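Local coordinates for protein putative phosphinothricin n-acetyltransferase (Acinetobacter baylyi, PDB 2JLM) that probably transfers the acetyl group of acetyl-CoA to the amino group of L-methionine sulfone and L-methionine sulfoximine, at residues D[22-27]-D[50-55]. Residues are numbered along the deposited sequence; the frame is centred on the assembly and turned at random.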
loop_
_atom_site.group_PDB
_atom_site.type_symbol
_atom_site.label_atom_id
_atom_site.label_comp_id
_atom_site.label_asym_id
_atom_site.label_seq_id
_atom_site.Cartn_x
_atom_site.Cartn_y
_atom_site.Cartn_z
ATOM N N LEU D 22 13.733 18.924 -7.087
ATOM C CA LEU D 22 14.333 20.110 -7.691
ATOM C C LEU D 22 13.946 20.232 -9.152
ATOM O O LEU D 22 13.470 21.282 -9.580
ATOM C CB LEU D 22 15.859 20.125 -7.536
ATOM C CG LEU D 22 16.531 21.471 -7.856
ATOM C CD1 LEU D 22 17.810 21.662 -7.060
ATOM C CD2 LEU D 22 16.800 21.633 -9.346
ATOM N N GLU D 23 14.145 19.160 -9.914
ATOM C CA GLU D 23 13.759 19.144 -11.327
ATOM C C GLU D 23 12.272 19.435 -11.527
ATOM O O GLU D 23 11.903 20.254 -12.369
ATOM C CB GLU D 23 14.124 17.811 -11.978
ATOM C CG GLU D 23 15.537 17.766 -12.511
ATOM C CD GLU D 23 15.892 16.415 -13.079
ATOM O OE1 GLU D 23 16.164 16.342 -14.297
ATOM O OE2 GLU D 23 15.888 15.427 -12.312
ATOM N N ILE D 24 11.424 18.757 -10.759
ATOM C CA ILE D 24 9.992 19.026 -10.795
ATOM C C ILE D 24 9.725 20.507 -10.498
ATOM O O ILE D 24 8.959 21.175 -11.200
ATOM C CB ILE D 24 9.212 18.104 -9.824
ATOM C CG1 ILE D 24 9.098 16.700 -10.422
ATOM C CG2 ILE D 24 7.829 18.670 -9.539
ATOM C CD1 ILE D 24 8.361 15.721 -9.558
ATOM N N LEU D 25 10.386 21.038 -9.479
ATOM C CA LEU D 25 10.195 22.443 -9.143
ATOM C C LEU D 25 10.564 23.366 -10.306
ATOM O O LEU D 25 9.929 24.397 -10.506
ATOM C CB LEU D 25 10.976 22.815 -7.884
ATOM C CG LEU D 25 10.956 24.291 -7.476
ATOM C CD1 LEU D 25 9.541 24.770 -7.208
ATOM C CD2 LEU D 25 11.830 24.501 -6.256
ATOM N N GLU D 26 11.572 22.987 -11.082
ATOM C CA GLU D 26 12.059 23.847 -12.159
ATOM C C GLU D 26 11.129 23.776 -13.362
ATOM O O GLU D 26 10.953 24.753 -14.100
ATOM C CB GLU D 26 13.480 23.449 -12.579
ATOM C CG GLU D 26 14.462 23.237 -11.428
ATOM C CD GLU D 26 15.053 24.528 -10.890
ATOM O OE1 GLU D 26 15.441 24.554 -9.701
ATOM O OE2 GLU D 26 15.134 25.514 -11.655
ATOM N N ILE D 27 10.536 22.607 -13.561
ATOM C CA ILE D 27 9.619 22.392 -14.670
ATOM C C ILE D 27 8.315 23.157 -14.400
ATOM O O ILE D 27 7.809 23.887 -15.260
ATOM C CB ILE D 27 9.418 20.878 -14.898
ATOM C CG1 ILE D 27 10.720 20.285 -15.451
ATOM C CG2 ILE D 27 8.262 20.598 -15.843
ATOM C CD1 ILE D 27 10.887 18.806 -15.221
ATOM N N ALA D 50 7.293 20.769 -1.184
ATOM C CA ALA D 50 7.394 19.690 -0.205
ATOM C C ALA D 50 6.012 19.251 0.274
ATOM O O ALA D 50 5.787 18.071 0.553
ATOM C CB ALA D 50 8.262 20.116 0.973
ATOM N N ALA D 51 5.093 20.207 0.376
ATOM C CA ALA D 51 3.709 19.901 0.719
ATOM C C ALA D 51 3.070 19.164 -0.446
ATOM O O ALA D 51 2.391 18.154 -0.263
ATOM C CB ALA D 51 2.939 21.175 1.031
ATOM N N TRP D 52 3.302 19.690 -1.647
ATOM C CA TRP D 52 2.871 19.045 -2.881
ATOM C C TRP D 52 3.211 17.559 -2.840
ATOM O O TRP D 52 2.347 16.717 -3.071
ATOM C CB TRP D 52 3.548 19.717 -4.076
ATOM C CG TRP D 52 3.032 19.319 -5.435
ATOM C CD1 TRP D 52 1.940 19.827 -6.081
ATOM C CD2 TRP D 52 3.617 18.364 -6.330
ATOM N NE1 TRP D 52 1.801 19.235 -7.314
ATOM C CE2 TRP D 52 2.818 18.336 -7.491
ATOM C CE3 TRP D 52 4.734 17.527 -6.259
ATOM C CZ2 TRP D 52 3.102 17.505 -8.568
ATOM C CZ3 TRP D 52 5.013 16.700 -7.334
ATOM C CH2 TRP D 52 4.202 16.696 -8.471
ATOM N N PHE D 53 4.462 17.227 -2.531
ATOM C CA PHE D 53 4.837 15.820 -2.478
ATOM C C PHE D 53 4.059 15.088 -1.395
ATOM O O PHE D 53 3.643 13.942 -1.582
ATOM C CB PHE D 53 6.344 15.649 -2.295
ATOM C CG PHE D 53 7.111 15.740 -3.579
ATOM C CD1 PHE D 53 7.690 16.936 -3.974
ATOM C CD2 PHE D 53 7.232 14.637 -4.405
ATOM C CE1 PHE D 53 8.389 17.025 -5.161
ATOM C CE2 PHE D 53 7.931 14.719 -5.597
ATOM C CZ PHE D 53 8.511 15.914 -5.974
ATOM N N ALA D 54 3.836 15.772 -0.277
ATOM C CA ALA D 54 3.144 15.177 0.860
ATOM C C ALA D 54 1.721 14.778 0.487
ATOM O O ALA D 54 1.292 13.646 0.735
ATOM C CB ALA D 54 3.140 16.137 2.045
ATOM N N THR D 55 0.997 15.714 -0.116
ATOM C CA THR D 55 -0.368 15.465 -0.573
ATOM C C THR D 55 -0.448 14.211 -1.438
ATOM O O THR D 55 -1.326 13.360 -1.252
ATOM C CB THR D 55 -0.922 16.679 -1.347
ATOM O OG1 THR D 55 -1.034 17.798 -0.457
ATOM C CG2 THR D 55 -2.299 16.370 -1.953
#
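Ile24 of helix 17-34 reaches two neighbouring aromatic rings, Trp52 and Phe53, of helix 46-58, and these three side chains make up the contact. The bond from CA to CB of Ile24 is directed toward helix 46-58, and at CB the side chain divides. Its CG2 methyl, anti to the backbone N, goes to the six-membered end of the indole and lies 4.1 Å from CZ3 of Trp52. The other branch leaves through CG1, beside the backbone N (chi1 -76°), and runs on fully extended (chi2 180°) to CD1. CD1 of Ile24 sits 3.6 Å from CZ of Phe53 and touches CE2 of the same ring. It also meets CZ3 of Trp52. Ile24 and Phe53 approach from opposite directions, whereas Trp52 comes at about a right angle to the isoleucine. The two rings meet each other edge-to-face: CE3 of Trp52 stands 3.7 Å above the plane of Phe53, over its centre. No hydrogen bond crosses, and the helices stay well apart, with CA of Ile24 10.3 Å from CA of Phe53, a gap bridged by side chains. Ile24 also packs on Leu73 and Phe76 of strand 73-81, while both rings touch Ile63 of strand 63-68. The contact joins to each other the two helices between strands 7-14 and 63-68, and the same side chains pack on the central sheet, the strand-helix-helix-strand start typical of the GNAT fold.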